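Local coordinates for protein beta-galactosidase (Bacillus circulans subsp. alkalophilus, PDB 3TTY) that hydrolyses terminal beta-linked galactose units as a beta-galactosidase with a TIM-barrel domain, and is seen here with galactose bound, at residues A[45-50]-A[84-89]; A[80-85]-A[123-128]; A[110-115]-A[148-153]. All coordinates share one frame; numbering follows the deposited sequence.

Contact 1 of 3, residues A[45-50]-A[84-89]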
loop_
_atom_site.group_PDB
_atom_site.type_symbol
_atom_site.label_atom_id
_atom_site.label_comp_id
_atom_site.label_asym_id
_atom_site.label_seq_id
_atom_site.Cartn_x
_atom_site.Cartn_y
_atom_site.Cartn_z
ATOM N N PHE A 45 -8.360 -32.616 5.561
ATOM C CA PHE A 45 -8.954 -31.846 4.473
ATOM C C PHE A 45 -9.700 -32.696 3.465
ATOM O O PHE A 45 -9.422 -32.630 2.266
ATOM C CB PHE A 45 -7.885 -31.002 3.764
ATOM C CG PHE A 45 -7.413 -29.808 4.572
ATOM C CD1 PHE A 45 -8.294 -28.793 4.921
ATOM C CD2 PHE A 45 -6.091 -29.691 4.962
ATOM C CE1 PHE A 45 -7.866 -27.680 5.648
ATOM C CE2 PHE A 45 -5.654 -28.588 5.699
ATOM C CZ PHE A 45 -6.548 -27.579 6.042
ATOM N N SER A 46 -10.668 -33.474 3.939
ATOM C CA SER A 46 -11.346 -34.405 3.056
ATOM C C SER A 46 -12.852 -34.402 3.271
ATOM O O SER A 46 -13.526 -35.412 3.046
ATOM C CB SER A 46 -10.780 -35.815 3.235
ATOM O OG SER A 46 -9.692 -36.022 2.358
ATOM N N TRP A 47 -13.377 -33.263 3.700
ATOM C CA TRP A 47 -14.794 -33.162 3.936
ATOM C C TRP A 47 -15.539 -33.561 2.656
ATOM O O TRP A 47 -16.414 -34.418 2.689
ATOM C CB TRP A 47 -15.157 -31.755 4.402
ATOM C CG TRP A 47 -16.526 -31.643 4.971
ATOM C CD1 TRP A 47 -17.576 -32.504 4.781
ATOM C CD2 TRP A 47 -17.003 -30.611 5.841
ATOM N NE1 TRP A 47 -18.684 -32.052 5.473
ATOM C CE2 TRP A 47 -18.354 -30.895 6.130
ATOM C CE3 TRP A 47 -16.425 -29.463 6.382
ATOM C CZ2 TRP A 47 -19.120 -30.085 6.967
ATOM C CZ3 TRP A 47 -17.190 -28.656 7.202
ATOM C CH2 TRP A 47 -18.520 -28.973 7.486
ATOM N N ALA A 48 -15.159 -32.980 1.527
ATOM C CA ALA A 48 -15.849 -33.270 0.274
ATOM C C ALA A 48 -15.652 -34.715 -0.200
ATOM O O ALA A 48 -16.546 -35.296 -0.811
ATOM C CB ALA A 48 -15.451 -32.277 -0.822
ATOM N N LYS A 49 -14.500 -35.306 0.083
ATOM C CA LYS A 49 -14.309 -36.709 -0.287
ATOM C C LYS A 49 -15.275 -37.606 0.486
ATOM O O LYS A 49 -15.813 -38.582 -0.036
ATOM C CB LYS A 49 -12.869 -37.159 -0.046
ATOM C CG LYS A 49 -12.571 -38.554 -0.614
ATOM C CD LYS A 49 -11.110 -38.907 -0.461
ATOM C CE LYS A 49 -10.791 -40.256 -1.119
ATOM N NZ LYS A 49 -11.322 -40.387 -2.500
ATOM N N ILE A 50 -15.503 -37.255 1.740
ATOM C CA ILE A 50 -16.403 -38.024 2.575
ATOM C C ILE A 50 -17.846 -37.743 2.209
ATOM O O ILE A 50 -18.639 -38.663 1.998
ATOM C CB ILE A 50 -16.201 -37.682 4.056
ATOM C CG1 ILE A 50 -14.809 -38.137 4.510
ATOM C CG2 ILE A 50 -17.313 -38.301 4.885
ATOM C CD1 ILE A 50 -14.359 -37.524 5.820
ATOM N N ALA A 84 -12.211 -27.090 6.098
ATOM C CA ALA A 84 -12.541 -26.582 4.772
ATOM C C ALA A 84 -13.795 -27.289 4.287
ATOM O O ALA A 84 -13.800 -28.515 4.162
ATOM C CB ALA A 84 -11.391 -26.811 3.790
ATOM N N HIS A 85 -14.853 -26.515 4.031
ATOM C CA HIS A 85 -16.130 -27.082 3.632
ATOM C C HIS A 85 -16.133 -27.450 2.146
ATOM O O HIS A 85 -15.268 -27.021 1.409
ATOM C CB HIS A 85 -17.282 -26.126 3.992
ATOM C CG HIS A 85 -17.164 -24.761 3.384
ATOM N ND1 HIS A 85 -16.977 -23.624 4.137
ATOM C CD2 HIS A 85 -17.221 -24.351 2.092
ATOM C CE1 HIS A 85 -16.916 -22.572 3.339
ATOM N NE2 HIS A 85 -17.061 -22.987 2.092
ATOM N N PRO A 86 -17.084 -28.289 1.718
ATOM C CA PRO A 86 -17.176 -28.700 0.309
ATOM C C PRO A 86 -17.700 -27.609 -0.628
ATOM O O PRO A 86 -18.529 -26.788 -0.239
ATOM C CB PRO A 86 -18.164 -29.870 0.347
ATOM C CG PRO A 86 -18.071 -30.402 1.738
ATOM C CD PRO A 86 -17.883 -29.162 2.598
ATOM N N ALA A 87 -17.228 -27.618 -1.869
ATOM C CA ALA A 87 -17.701 -26.665 -2.867
ATOM C C ALA A 87 -19.222 -26.713 -3.030
ATOM O O ALA A 87 -19.851 -25.675 -3.243
ATOM C CB ALA A 87 -17.006 -26.897 -4.206
ATOM N N TRP A 88 -19.819 -27.903 -2.932
ATOM C CA TRP A 88 -21.281 -28.020 -3.069
ATOM C C TRP A 88 -22.004 -27.364 -1.901
ATOM O O TRP A 88 -23.129 -26.885 -2.036
ATOM C CB TRP A 88 -21.740 -29.479 -3.218
ATOM C CG TRP A 88 -21.535 -30.346 -1.993
ATOM C CD1 TRP A 88 -20.539 -31.262 -1.799
ATOM C CD2 TRP A 88 -22.360 -30.401 -0.813
ATOM N NE1 TRP A 88 -20.680 -31.865 -0.570
ATOM C CE2 TRP A 88 -21.792 -31.359 0.050
ATOM C CE3 TRP A 88 -23.523 -29.737 -0.408
ATOM C CZ2 TRP A 88 -22.348 -31.668 1.295
ATOM C CZ3 TRP A 88 -24.068 -30.040 0.837
ATOM C CH2 TRP A 88 -23.480 -30.994 1.670
ATOM N N MET A 89 -21.359 -27.331 -0.749
ATOM C CA MET A 89 -22.003 -26.762 0.420
ATOM C C MET A 89 -21.983 -25.240 0.285
ATOM O O MET A 89 -22.976 -24.556 0.564
ATOM C CB MET A 89 -21.303 -27.227 1.706
ATOM C CG MET A 89 -21.973 -26.730 2.985
ATOM S SD MET A 89 -21.195 -27.399 4.438
ATOM C CE MET A 89 -21.657 -29.110 4.306
HETATM O O HOH W 1 -12.103 -30.650 4.671
#

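Contact 2 of 3, residues A[80-85]-A[123-128]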
loop_
_atom_site.group_PDB
_atom_site.type_symbol
_atom_site.label_atom_id
_atom_site.label_comp_id
_atom_site.label_asym_id
_atom_site.label_seq_id
_atom_site.Cartn_x
_atom_site.Cartn_y
_atom_site.Cartn_z
ATOM N N THR A 80 -11.280 -34.084 12.152
ATOM C CA THR A 80 -12.694 -34.100 11.793
ATOM C C THR A 80 -12.967 -33.605 10.371
ATOM O O THR A 80 -14.094 -33.732 9.885
ATOM C CB THR A 80 -13.504 -33.228 12.752
ATOM O OG1 THR A 80 -12.983 -31.896 12.714
ATOM C CG2 THR A 80 -13.397 -33.767 14.165
ATOM N N SER A 81 -11.959 -33.020 9.723
ATOM C CA SER A 81 -12.082 -32.562 8.334
ATOM C C SER A 81 -12.937 -31.309 8.176
ATOM O O SER A 81 -13.314 -30.961 7.064
ATOM C CB SER A 81 -12.668 -33.658 7.439
ATOM O OG SER A 81 -11.718 -34.137 6.509
ATOM N N THR A 82 -13.235 -30.627 9.272
ATOM C CA THR A 82 -14.108 -29.458 9.200
ATOM C C THR A 82 -13.418 -28.123 8.886
ATOM O O THR A 82 -14.072 -27.084 8.854
ATOM C CB THR A 82 -14.949 -29.317 10.487
ATOM O OG1 THR A 82 -14.077 -29.169 11.612
ATOM C CG2 THR A 82 -15.849 -30.551 10.681
ATOM N N GLY A 83 -12.110 -28.141 8.648
ATOM C CA GLY A 83 -11.375 -26.910 8.385
ATOM C C GLY A 83 -11.590 -26.327 6.991
ATOM O O GLY A 83 -11.183 -25.208 6.715
ATOM N N ALA A 84 -12.211 -27.090 6.098
ATOM C CA ALA A 84 -12.541 -26.582 4.772
ATOM C C ALA A 84 -13.795 -27.289 4.287
ATOM O O ALA A 84 -13.800 -28.515 4.162
ATOM C CB ALA A 84 -11.391 -26.811 3.790
ATOM N N HIS A 85 -14.853 -26.515 4.031
ATOM C CA HIS A 85 -16.130 -27.082 3.632
ATOM C C HIS A 85 -16.133 -27.450 2.146
ATOM O O HIS A 85 -15.268 -27.021 1.409
ATOM C CB HIS A 85 -17.282 -26.126 3.992
ATOM C CG HIS A 85 -17.164 -24.761 3.384
ATOM N ND1 HIS A 85 -16.977 -23.624 4.137
ATOM C CD2 HIS A 85 -17.221 -24.351 2.092
ATOM C CE1 HIS A 85 -16.916 -22.572 3.339
ATOM N NE2 HIS A 85 -17.061 -22.987 2.092
ATOM N N LYS A 123 -24.611 -27.458 11.626
ATOM C CA LYS A 123 -25.355 -28.702 11.388
ATOM C C LYS A 123 -24.470 -29.822 10.829
ATOM O O LYS A 123 -24.403 -30.908 11.394
ATOM C CB LYS A 123 -26.561 -28.462 10.463
ATOM C CG LYS A 123 -27.346 -29.712 10.105
ATOM C CD LYS A 123 -28.557 -29.371 9.249
ATOM C CE LYS A 123 -29.230 -30.627 8.701
ATOM N NZ LYS A 123 -30.405 -30.302 7.807
ATOM N N TYR A 124 -23.775 -29.568 9.729
ATOM C CA TYR A 124 -23.016 -30.657 9.107
ATOM C C TYR A 124 -21.667 -30.941 9.767
ATOM O O TYR A 124 -21.187 -32.073 9.738
ATOM C CB TYR A 124 -22.880 -30.436 7.603
ATOM C CG TYR A 124 -24.210 -30.520 6.909
ATOM C CD1 TYR A 124 -24.892 -31.731 6.834
ATOM C CD2 TYR A 124 -24.803 -29.388 6.351
ATOM C CE1 TYR A 124 -26.121 -31.824 6.206
ATOM C CE2 TYR A 124 -26.044 -29.472 5.713
ATOM C CZ TYR A 124 -26.700 -30.694 5.650
ATOM O OH TYR A 124 -27.932 -30.798 5.032
ATOM N N ALA A 125 -21.062 -29.923 10.370
ATOM C CA ALA A 125 -19.797 -30.123 11.046
ATOM C C ALA A 125 -20.004 -31.016 12.271
ATOM O O ALA A 125 -19.213 -31.921 12.515
ATOM C CB ALA A 125 -19.156 -28.785 11.438
ATOM N N LYS A 126 -21.075 -30.770 13.026
ATOM C CA LYS A 126 -21.438 -31.640 14.146
ATOM C C LYS A 126 -21.720 -33.082 13.697
ATOM O O LYS A 126 -21.201 -34.038 14.264
ATOM C CB LYS A 126 -22.653 -31.091 14.888
ATOM C CG LYS A 126 -23.177 -32.037 15.965
ATOM C CD LYS A 126 -24.104 -31.335 16.964
ATOM C CE LYS A 126 -24.537 -32.298 18.075
ATOM N NZ LYS A 126 -25.366 -31.624 19.113
ATOM N N ILE A 127 -22.552 -33.237 12.678
ATOM C CA ILE A 127 -22.814 -34.565 12.146
ATOM C C ILE A 127 -21.529 -35.285 11.718
ATOM O O ILE A 127 -21.316 -36.445 12.081
ATOM C CB ILE A 127 -23.832 -34.518 10.992
ATOM C CG1 ILE A 127 -25.191 -34.065 11.538
ATOM C CG2 ILE A 127 -23.949 -35.890 10.322
ATOM C CD1 ILE A 127 -26.296 -33.972 10.491
ATOM N N LEU A 128 -20.668 -34.601 10.964
ATOM C CA LEU A 128 -19.438 -35.236 10.473
ATOM C C LEU A 128 -18.556 -35.752 11.618
ATOM O O LEU A 128 -18.100 -36.897 11.595
ATOM C CB LEU A 128 -18.640 -34.298 9.563
ATOM C CG LEU A 128 -17.323 -34.832 8.987
ATOM C CD1 LEU A 128 -17.503 -36.205 8.314
ATOM C CD2 LEU A 128 -16.716 -33.821 8.015
#

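Contact 3 of 3, residues A[110-115]-A[148-153]. With ZN (zinc ion), chain G; GLA (alpha-D-galactopyranose), chain H.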
loop_
_atom_site.group_PDB
_atom_site.type_symbol
_atom_site.label_atom_id
_atom_site.label_comp_id
_atom_site.label_asym_id
_atom_site.label_seq_id
_atom_site.Cartn_x
_atom_site.Cartn_y
_atom_site.Cartn_z
ATOM N N GLY A 110 -10.282 -21.217 -0.893
ATOM C CA GLY A 110 -9.447 -21.213 0.303
ATOM C C GLY A 110 -9.861 -22.255 1.333
ATOM O O GLY A 110 -10.286 -23.363 0.986
ATOM N N ARG A 111 -9.737 -21.894 2.605
ATOM C CA ARG A 111 -10.046 -22.795 3.708
ATOM C C ARG A 111 -10.190 -21.971 4.992
ATOM O O ARG A 111 -10.013 -20.749 4.961
ATOM C CB ARG A 111 -8.909 -23.802 3.864
ATOM C CG ARG A 111 -7.563 -23.130 4.086
ATOM C CD ARG A 111 -6.525 -24.099 4.634
ATOM N NE ARG A 111 -5.276 -23.411 4.961
ATOM C CZ ARG A 111 -4.159 -24.021 5.346
ATOM N NH1 ARG A 111 -4.124 -25.344 5.467
ATOM N NH2 ARG A 111 -3.079 -23.303 5.628
ATOM N N HIS A 112 -10.494 -22.637 6.112
ATOM C CA HIS A 112 -10.543 -21.994 7.439
ATOM C C HIS A 112 -11.470 -20.785 7.488
ATOM O O HIS A 112 -11.256 -19.879 8.288
ATOM C CB HIS A 112 -9.157 -21.495 7.872
ATOM C CG HIS A 112 -8.098 -22.549 7.876
ATOM N ND1 HIS A 112 -6.755 -22.241 7.898
ATOM C CD2 HIS A 112 -8.173 -23.900 7.844
ATOM C CE1 HIS A 112 -6.049 -23.356 7.894
ATOM N NE2 HIS A 112 -6.885 -24.379 7.854
ATOM N N ASN A 113 -12.487 -20.767 6.636
ATOM C CA ASN A 113 -13.265 -19.558 6.443
ATOM C C ASN A 113 -14.786 -19.808 6.437
ATOM O O ASN A 113 -15.528 -19.105 5.753
ATOM C CB ASN A 113 -12.809 -18.848 5.151
ATOM C CG ASN A 113 -12.868 -19.769 3.927
ATOM O OD1 ASN A 113 -13.439 -20.868 3.996
ATOM N ND2 ASN A 113 -12.293 -19.322 2.802
ATOM N N SER A 114 -15.252 -20.807 7.186
ATOM C CA SER A 114 -16.695 -21.000 7.339
ATOM C C SER A 114 -17.256 -20.010 8.364
ATOM O O SER A 114 -16.628 -19.737 9.379
ATOM C CB SER A 114 -17.026 -22.435 7.761
ATOM O OG SER A 114 -16.676 -23.369 6.745
ATOM N N CYS A 115 -18.429 -19.446 8.103
ATOM C CA CYS A 115 -18.999 -18.532 9.084
ATOM C C CYS A 115 -19.288 -19.316 10.359
ATOM O O CYS A 115 -20.012 -20.309 10.325
ATOM C CB CYS A 115 -20.270 -17.858 8.561
ATOM S SG CYS A 115 -21.280 -17.157 9.887
ATOM N N SER A 148 -11.250 -29.760 13.323
ATOM C CA SER A 148 -11.096 -28.731 12.300
ATOM C C SER A 148 -9.601 -28.563 11.968
ATOM O O SER A 148 -8.850 -29.537 11.959
ATOM C CB SER A 148 -11.706 -27.411 12.798
ATOM O OG SER A 148 -11.863 -26.465 11.753
ATOM N N ASN A 149 -9.193 -27.331 11.686
ATOM C CA ASN A 149 -7.801 -26.987 11.458
ATOM C C ASN A 149 -7.638 -25.472 11.526
ATOM O O ASN A 149 -8.383 -24.737 10.870
ATOM C CB ASN A 149 -7.316 -27.490 10.098
ATOM C CG ASN A 149 -5.805 -27.399 9.960
ATOM O OD1 ASN A 149 -5.069 -28.086 10.662
ATOM N ND2 ASN A 149 -5.337 -26.541 9.063
ATOM N N GLU A 150 -6.668 -25.019 12.315
ATOM C CA GLU A 150 -6.402 -23.589 12.512
ATOM C C GLU A 150 -7.642 -22.671 12.395
ATOM O O GLU A 150 -7.775 -21.906 11.436
ATOM C CB GLU A 150 -5.288 -23.102 11.565
ATOM C CG GLU A 150 -3.935 -23.763 11.775
ATOM C CD GLU A 150 -2.778 -22.973 11.154
ATOM O OE1 GLU A 150 -3.004 -22.218 10.173
ATOM O OE2 GLU A 150 -1.639 -23.102 11.660
ATOM N N TYR A 151 -8.549 -22.764 13.362
ATOM C CA TYR A 151 -9.631 -21.790 13.488
ATOM C C TYR A 151 -9.097 -20.345 13.436
ATOM O O TYR A 151 -8.067 -20.028 14.025
ATOM C CB TYR A 151 -10.345 -21.993 14.813
ATOM C CG TYR A 151 -11.280 -23.179 14.898
ATOM C CD1 TYR A 151 -12.481 -23.178 14.221
ATOM C CD2 TYR A 151 -10.979 -24.276 15.704
ATOM C CE1 TYR A 151 -13.355 -24.235 14.316
ATOM C CE2 TYR A 151 -11.858 -25.348 15.819
ATOM C CZ TYR A 151 -13.047 -25.312 15.120
ATOM O OH TYR A 151 -13.941 -26.353 15.207
ATOM N N GLY A 152 -9.793 -19.459 12.731
ATOM C CA GLY A 152 -9.314 -18.090 12.638
ATOM C C GLY A 152 -10.014 -17.231 11.613
ATOM O O GLY A 152 -10.856 -17.717 10.858
ATOM N N GLY A 153 -9.666 -15.943 11.592
ATOM C CA GLY A 153 -10.319 -14.983 10.723
ATOM C C GLY A 153 -11.657 -14.523 11.284
ATOM O O GLY A 153 -12.322 -15.255 12.015
HETATM ZN ZN ZN G . -20.731 -14.773 9.909
HETATM C C1 GLA H . -0.607 -24.405 8.814
HETATM C C2 GLA H . -1.710 -25.422 8.430
HETATM C C3 GLA H . -1.177 -26.599 7.594
HETATM C C4 GLA H . -0.327 -26.023 6.472
HETATM C C5 GLA H . 0.750 -25.109 7.064
HETATM C C6 GLA H . 1.640 -24.604 5.922
HETATM O O1 GLA H . 0.344 -24.860 9.794
HETATM O O2 GLA H . -2.338 -25.932 9.595
HETATM O O3 GLA H . -2.243 -27.369 7.010
HETATM O O4 GLA H . -1.204 -25.256 5.657
HETATM O O5 GLA H . 0.121 -23.975 7.673
HETATM O O6 GLA H . 2.865 -24.077 6.448
HETATM O O HOH W 2 -11.759 -20.849 10.744
#

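Contact 1 of 3, residues A[45-50]-A[84-89]
At Trp47, chi1 of -166° sets the indole opposite the main-chain N, beside the carbonyl carbon, and this lays it across His85 and Pro86. Met89 extends through its first two torsions and bends only at the third (chi3 -69°), which brings its methyl CE to the benzene half of the same indole. Pro86 lies over one face of the ring. Its CD is 3.7 Å from the centroid of the five-membered ring of Trp47 and close to the ring normal, a CH-pi contact. Pro86 CG covers the same region, near CG and CD1 of Trp47. Met89 makes a Met-aromatic contact: its SD lies 4.7 Å from the centroid of the Trp47 six-membered ring and approaches obliquely. Its CE adds apolar packing, 3.8 Å from Trp47 CZ2. The Met89 side chain crosses the indole at about a right angle. Trp47 CE3 also packs 3.6 Å from His85 CA.

Both segments follow strands of the TIM barrel, 39-42 and 75-79, and each leads into a short helix. Pro86 is the N-cap residue of helix 87-92. At the start of the other helix, Ala48 CB rests 3.8 Å from Pro86 CB.

No direct hydrogen bond crosses the contact. One water joins the backbones instead. It accepts from Trp47 N at 3.1 Å and donates to Ala84 O at 2.8 Å. At the loop end, the edge of the Phe45 ring, part of the galactose pocket, meets Ala84, with CD1 3.8 Å from CB. In a second subunit, Trp187 meets the Phe45 ring, and Ser188 and Tyr192 hydrogen-bond to the backbone of Ala48. The polar ends turn elsewhere: Trp47 NE1 bonds to Gln51 and His85 ND1 to Ser114.

Contact 2 of 3, residues A[80-85]-A[123-128]
Thr80 meets Leu128 through its carbonyl. Thr80 O lies 3.2 Å from Leu128 CD2, a close approach between a polar atom and a methyl group. The hydroxyl of Thr80 is engaged elsewhere, with Ser148 N and Glu236. Ser81 comes next and has left-handed backbone angles. Its CB touches the same methyl, at 4.1 Å from Leu128 CD2, while its OG is bonded to Asn43 O and Ser46 N. Leu128 reaches both residues because its CG stands anti to the backbone N (chi1 180°), pointing the branch out from helix 119-135. Thr82 presents its methyl. CG2 is anti to the carbonyl carbon, and it lies 3.8 Å from Ala125 CB, one helical turn before Leu128. Thr82 OG1 hydrogen-bonds to Glu236 of helix 215-243.

The contact joins the loop after barrel strand 75-79 to the outer helix 119-135. Trp47 of helix 47-50 packs against Thr82, Ala125 and Leu128. No hydrogen bond links the two segments. The helix offers apolar carbon, chiefly the methyls of Ala125 and Leu128, and the loop keeps its hydroxyls for other partners, so this buried joint rests on van der Waals fit, with the loop's polar bonds made to other parts of the barrel.

Contact 3 of 3, residues A[110-115]-A[148-153]
Asn149 ND2 gives two hydrogen bonds: one to His112 NE2 at 2.9 Å and one to O2 of the bound galactose at 3.1 Å. The bond to His112 is fairly straight (157°). It stays near the amide plane but is tilted from the ring plane of the histidine. The other amide atom, Asn149 OD1, is held by Asn252. The ring of His112 is covered on both faces. Asn149 O and Glu150 O lie over one, with Glu150 CB in CH-pi contact, and CD of Arg111 lies over the opposite face. Asn149 and Glu150 follow barrel strand 142-146. An Asn-Glu pair after the fourth strand is a mark of clan A glycoside hydrolases, consistent with Glu150 being the acid/base. With an alanine in place of His112, Asn149 ND2 would probably lose its histidine acceptor, leaving the amide to Asn252 and the sugar, and a gap is likely to open between Arg111 and the 149-150 backbone. Arg111 runs extended past the ring, and its NH1 and NH2 both donate to galactose O4, at 2.9 and 2.7 Å. Further along, a water bridges His112 O and Gly152 N. Cys115 then binds the zinc ion with Cys155, Cys157 and Cys160.

All three contacts are buried and lie in the TIM-barrel domain, where loops follow the strands 39-42, 75-79 and 142-146. Contacts 1 and 2 share Ala84 and His85. Contact 1 joins two loop-helix turns, while contact 2 sets a loop on an outer helix. Both are mainly apolar. All three reach the second subunit, contact 1 most extensively. Contact 3 is polar and includes partly exposed residues, as it lines the galactose pocket and leads to the zinc site. A backbone hydrogen bond from His112 N to Gly83 O ties it to contact 2. Phe45 of contact 1 packs on Arg111 and Asn149 and itself touches the galactose.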